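Local coordinates for protein putative N-acetylneuraminate lyase ([Ruminococcus] gnavus ATCC 29149, PDB 6RB7) that belongs to the dihydrodipicolinate synthetase family, whose members fold as a (beta/alpha)8 barrel, and is assembled from four protein chains, at residues A111-N116 against D134-I139; D120-A125 against W155-A160. One frame throughout, in Å; residues are numbered along the deposited sequence.

How the contacts relate
Contact 1 pairs neighbouring parallel strands of the barrel, 108-112 and 135-138, and contact 2 pairs the helices that follow them, 118-130 and 148-160. The segments alternate along the chain: 111-116, 120-125, 134-139, then 155-160. The two centres lie about 8 Å apart, at about 11 Å (contact 1) and 19 Å (contact 2) from the centre of the chain, so strand pairing is the inner layer and helix packing the outer. Two probable hydrogen bonds join the layers: Cys-115 N to Ser-121 OG at 2.8 Å, and Ile-139 O to Trp-155 NE1 at 2.9 Å. Each strand's C-terminal continuation is thus tied to the helix that comes after it.

Contact 1. Residues A111-N116 against D134-I139; sequences AHVACN and DAIAAI
His-112 reaches across to Ile-139 with its imidazole. From CB the chain runs anti to the residue's own backbone N (chi1 179°), which lays the ring along the neighbouring strand in the direction of its C-terminal end. CG comes within 4.0 Å of Ala-137 O. CD2 lies 3.4 Å from Ala-137 O and 3.6 Å from Ala-138 CA, both approached obliquely to the ring. At the tip, NE2 accepts the backbone N-H of Ile-139 at 3.1 Å; the bond is nearly straight (168°) and the donor sits only 3° out of the ring plane. CE1 and NE2 also lie against Ile-139 CG1, whose side chain crosses the imidazole at about a right angle. ND1 is bonded to Asn-78 O, so both ring nitrogens are engaged and the rotation of the imidazole is fixed.

The backbones alongside pair as parallel strands within the beta-alpha-beta unit 108-112, 118-130, 135-138 of the barrel. Ala-111 gives its N-H to Ala-135 O and receives that of Ala-137 on its own O, while Val-113 N donates to Ala-137 O at 2.9 Å. The ring bond therefore carries the ladder one step past the last backbone rung. On the side facing the outer helices, Val-113 CG1 meets Ile-136 CG2 at 4.1 Å, where Ile-158 also packs against both residues. Beyond the strand end, Ala-114 CB touches Ala-138 CB at 3.8 Å.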
loop_
_atom_site.group_PDB
_atom_site.type_symbol
_atom_site.label_atom_id
_atom_site.label_comp_id
_atom_site.label_asym_id
_atom_site.label_seq_id
_atom_site.Cartn_x
_atom_site.Cartn_y
_atom_site.Cartn_z
ATOM N N ALA A 111 27.984 9.724 -10.212
ATOM C CA ALA A 111 27.473 8.955 -11.370
ATOM C C ALA A 111 26.604 7.800 -10.871
ATOM O O ALA A 111 27.095 6.899 -10.223
ATOM C CB ALA A 111 28.599 8.445 -12.213
ATOM N N HIS A 112 25.303 7.897 -11.107
ATOM C CA HIS A 112 24.366 6.791 -10.851
ATOM C C HIS A 112 24.617 5.709 -11.885
ATOM O O HIS A 112 24.505 6.003 -13.093
ATOM C CB HIS A 112 22.930 7.295 -10.876
ATOM C CG HIS A 112 21.980 6.159 -10.628
ATOM N ND1 HIS A 112 21.217 5.622 -11.638
ATOM C CD2 HIS A 112 21.763 5.414 -9.521
ATOM C CE1 HIS A 112 20.499 4.625 -11.119
ATOM N NE2 HIS A 112 20.860 4.434 -9.826
ATOM N N VAL A 113 24.983 4.498 -11.430
ATOM C CA VAL A 113 25.430 3.426 -12.351
ATOM C C VAL A 113 24.533 2.205 -12.284
ATOM O O VAL A 113 24.802 1.249 -13.024
ATOM C CB VAL A 113 26.893 3.073 -12.061
ATOM C CG1 VAL A 113 27.822 4.234 -12.390
ATOM C CG2 VAL A 113 27.099 2.510 -10.666
ATOM N N ALA A 114 23.468 2.214 -11.499
ATOM C CA ALA A 114 22.602 1.022 -11.381
ATOM C C ALA A 114 21.857 0.818 -12.701
ATOM O O ALA A 114 21.239 1.773 -13.266
ATOM C CB ALA A 114 21.649 1.159 -10.222
ATOM N N CYS A 115 21.833 -0.433 -13.116
ATOM C CA CYS A 115 21.087 -0.958 -14.265
ATOM C C CYS A 115 20.214 -2.115 -13.786
ATOM O O CYS A 115 20.321 -2.586 -12.670
ATOM C CB CYS A 115 22.035 -1.501 -15.326
ATOM S SG CYS A 115 23.154 -0.225 -15.960
ATOM N N ASN A 116 19.369 -2.625 -14.662
ATOM C CA ASN A 116 18.472 -3.728 -14.271
ATOM C C ASN A 116 19.319 -4.923 -13.768
ATOM O O ASN A 116 18.960 -5.535 -12.767
ATOM C CB ASN A 116 17.590 -4.156 -15.439
ATOM C CG ASN A 116 16.465 -3.213 -15.788
ATOM O OD1 ASN A 116 16.341 -2.121 -15.225
ATOM N ND2 ASN A 116 15.568 -3.719 -16.627
ATOM N N ASP A 134 33.668 11.579 -8.423
ATOM C CA ASP A 134 33.781 11.662 -6.961
ATOM C C ASP A 134 33.104 10.462 -6.322
ATOM O O ASP A 134 33.668 9.869 -5.357
ATOM C CB ASP A 134 33.218 12.978 -6.455
ATOM C CG ASP A 134 34.052 14.136 -6.982
ATOM O OD1 ASP A 134 35.126 14.385 -6.384
ATOM O OD2 ASP A 134 33.677 14.690 -8.031
ATOM N N ALA A 135 31.925 10.101 -6.810
ATOM C CA ALA A 135 31.154 8.993 -6.239
ATOM C C ALA A 135 30.374 8.300 -7.341
ATOM O O ALA A 135 30.038 8.945 -8.360
ATOM C CB ALA A 135 30.217 9.512 -5.145
ATOM N N ILE A 136 30.013 7.067 -7.068
ATOM C CA ILE A 136 28.973 6.353 -7.820
ATOM C C ILE A 136 27.779 6.150 -6.895
ATOM O O ILE A 136 27.943 6.195 -5.667
ATOM C CB ILE A 136 29.478 5.017 -8.396
ATOM C CG1 ILE A 136 30.054 4.105 -7.306
ATOM C CG2 ILE A 136 30.481 5.294 -9.515
ATOM C CD1 ILE A 136 30.150 2.651 -7.782
ATOM N N ALA A 137 26.631 5.958 -7.506
ATOM C CA ALA A 137 25.363 5.759 -6.782
ATOM C C ALA A 137 24.584 4.607 -7.372
ATOM O O ALA A 137 24.771 4.262 -8.554
ATOM C CB ALA A 137 24.535 7.021 -6.799
ATOM N N ALA A 138 23.655 4.046 -6.590
ATOM C CA ALA A 138 22.804 2.951 -7.089
ATOM C C ALA A 138 21.472 2.946 -6.338
ATOM O O ALA A 138 21.453 2.880 -5.111
ATOM C CB ALA A 138 23.500 1.636 -6.939
ATOM N N ILE A 139 20.401 2.979 -7.125
ATOM C CA ILE A 139 19.076 2.505 -6.647
ATOM C C ILE A 139 19.175 1.029 -6.308
ATOM O O ILE A 139 20.150 0.350 -6.681
ATOM C CB ILE A 139 17.987 2.802 -7.679
ATOM C CG1 ILE A 139 18.214 2.089 -9.009
ATOM C CG2 ILE A 139 17.794 4.301 -7.835
ATOM C CD1 ILE A 139 16.988 2.093 -9.890
#

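Contact 2. Residues D120-A125 against W155-A160; sequences DSQELA and WNAISA
Ser-121, Gln-122 and Ala-125 face Ala-157 and Ile-158 where two consecutive outer helices of the (beta/alpha)8 barrel, 118-130 and 148-160, run side by side. The short axes approach to 8.3 Å and cross at -32°, with both helices running the same way, a close spacing that agrees with the small residues along the seam.

Taking 120-125 in order, Ser-121 comes first: its CB lies 3.5 Å from Ile-158 CD1, so the methylene rather than the hydroxyl makes the apolar contact. OG is turned to the chain just before the helix, bonded to Asn-117 O and to Cys-115 N.

Gln-122 follows, pointing past the seam from CA but returning to it with its chain. CG stands anti to the carbonyl carbon (chi1 -72°), and from there CG passes 3.6 Å from Ala-157 O. The amide end rests beside Ala-157, with NE2 3.8 Å from its CB. No direct hydrogen bond spans the helices; a water does so, accepting from Gln-122 NE2 at 2.7 Å and donating to Ala-157 O at 2.6 Å.

One turn on from Ser-121, Ala-125 meets the other branch of Ile-158. That side chain forks, CG1 and CD1 going to the serine and CG2 to the alanine, while Phe-167 of strand 166-171 touches it from the sheet. Ala-125 CB lies 4.0 Å from Ile-158 CG2 and 3.5 Å from Ile-158 O.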
loop_
_atom_site.group_PDB
_atom_site.type_symbol
_atom_site.label_atom_id
_atom_site.label_comp_id
_atom_site.label_asym_id
_atom_site.label_seq_id
_atom_site.Cartn_x
_atom_site.Cartn_y
_atom_site.Cartn_z
ATOM N N ASP A 120 25.823 -5.019 -16.078
ATOM C CA ASP A 120 25.769 -3.690 -16.729
ATOM C C ASP A 120 26.136 -2.640 -15.682
ATOM O O ASP A 120 26.828 -1.668 -15.981
ATOM C CB ASP A 120 24.394 -3.378 -17.280
ATOM C CG ASP A 120 23.984 -4.104 -18.545
ATOM O OD1 ASP A 120 24.851 -4.832 -19.144
ATOM O OD2 ASP A 120 22.814 -3.907 -18.942
ATOM N N SER A 121 25.644 -2.802 -14.457
ATOM C CA SER A 121 25.958 -1.861 -13.349
ATOM C C SER A 121 27.473 -1.853 -13.062
ATOM O O SER A 121 28.056 -0.781 -12.805
ATOM C CB SER A 121 25.178 -2.244 -12.119
ATOM O OG SER A 121 23.771 -2.359 -12.381
ATOM N N GLN A 122 28.100 -3.033 -13.010
ATOM C CA GLN A 122 29.549 -3.140 -12.778
ATOM C C GLN A 122 30.303 -2.488 -13.942
ATOM O O GLN A 122 31.326 -1.785 -13.685
ATOM C CB GLN A 122 29.922 -4.616 -12.667
ATOM C CG GLN A 122 29.457 -5.294 -11.369
ATOM C CD GLN A 122 29.673 -6.783 -11.451
ATOM O OE1 GLN A 122 29.169 -7.437 -12.364
ATOM N NE2 GLN A 122 30.380 -7.340 -10.469
ATOM N N GLU A 123 29.827 -2.639 -15.165
ATOM C CA GLU A 123 30.489 -2.028 -16.355
ATOM C C GLU A 123 30.459 -0.513 -16.205
ATOM O O GLU A 123 31.509 0.167 -16.409
ATOM C CB GLU A 123 29.839 -2.530 -17.636
ATOM C CG GLU A 123 30.383 -1.919 -18.873
ATOM C CD GLU A 123 29.888 -2.533 -20.194
ATOM O OE1 GLU A 123 28.909 -3.352 -20.178
ATOM O OE2 GLU A 123 30.449 -2.149 -21.269
ATOM N N LEU A 124 29.306 0.063 -15.814
ATOM C CA LEU A 124 29.240 1.513 -15.655
ATOM C C LEU A 124 30.062 1.967 -14.460
ATOM O O LEU A 124 30.619 3.058 -14.539
ATOM C CB LEU A 124 27.769 1.939 -15.547
ATOM C CG LEU A 124 26.992 1.866 -16.852
ATOM C CD1 LEU A 124 25.544 2.209 -16.622
ATOM C CD2 LEU A 124 27.590 2.771 -17.945
ATOM N N ALA A 125 30.112 1.204 -13.377
ATOM C CA ALA A 125 30.932 1.551 -12.198
ATOM C C ALA A 125 32.405 1.664 -12.619
ATOM O O ALA A 125 33.072 2.632 -12.241
ATOM C CB ALA A 125 30.726 0.556 -11.089
ATOM N N TRP A 155 24.660 -4.096 -4.526
ATOM C CA TRP A 155 25.418 -2.850 -4.230
ATOM C C TRP A 155 26.902 -3.147 -4.024
ATOM O O TRP A 155 27.738 -2.382 -4.505
ATOM C CB TRP A 155 24.802 -2.125 -3.055
ATOM C CG TRP A 155 23.474 -1.506 -3.359
ATOM C CD1 TRP A 155 23.013 -1.082 -4.566
ATOM C CD2 TRP A 155 22.437 -1.205 -2.409
ATOM N NE1 TRP A 155 21.771 -0.519 -4.414
ATOM C CE2 TRP A 155 21.414 -0.542 -3.100
ATOM C CE3 TRP A 155 22.297 -1.378 -1.022
ATOM C CZ2 TRP A 155 20.218 -0.140 -2.492
ATOM C CZ3 TRP A 155 21.141 -0.956 -0.419
ATOM C CH2 TRP A 155 20.113 -0.357 -1.144
ATOM N N ASN A 156 27.210 -4.195 -3.282
ATOM C CA ASN A 156 28.621 -4.535 -3.016
ATOM C C ASN A 156 29.315 -4.937 -4.318
ATOM O O ASN A 156 30.537 -4.653 -4.448
ATOM C CB ASN A 156 28.753 -5.529 -1.875
ATOM C CG ASN A 156 28.567 -4.883 -0.525
ATOM O OD1 ASN A 156 27.919 -5.501 0.362
ATOM N ND2 ASN A 156 29.103 -3.699 -0.339
ATOM N N ALA A 157 28.638 -5.611 -5.237
ATOM C CA ALA A 157 29.232 -6.005 -6.530
ATOM C C ALA A 157 29.530 -4.769 -7.339
ATOM O O ALA A 157 30.600 -4.645 -7.976
ATOM C CB ALA A 157 28.352 -6.955 -7.297
ATOM N N ILE A 158 28.592 -3.813 -7.335
ATOM C CA ILE A 158 28.799 -2.550 -8.071
ATOM C C ILE A 158 29.984 -1.809 -7.431
ATOM O O ILE A 158 30.886 -1.353 -8.162
ATOM C CB ILE A 158 27.497 -1.715 -8.032
ATOM C CG1 ILE A 158 26.400 -2.433 -8.813
ATOM C CG2 ILE A 158 27.743 -0.319 -8.557
ATOM C CD1 ILE A 158 25.009 -1.846 -8.622
ATOM N N SER A 159 30.021 -1.720 -6.108
ATOM C CA SER A 159 31.096 -1.011 -5.391
ATOM C C SER A 159 32.450 -1.689 -5.702
ATOM O O SER A 159 33.449 -0.955 -5.890
ATOM C CB SER A 159 30.804 -0.982 -3.929
ATOM O OG SER A 159 31.887 -0.372 -3.206
ATOM N N ALA A 160 32.498 -3.011 -5.751
ATOM C CA ALA A 160 33.781 -3.738 -5.970
ATOM C C ALA A 160 34.308 -3.458 -7.386
ATOM O O ALA A 160 35.522 -3.651 -7.596
ATOM C CB ALA A 160 33.558 -5.219 -5.772
HETATM O O HOH W 1 32.252 -6.519 -8.755
#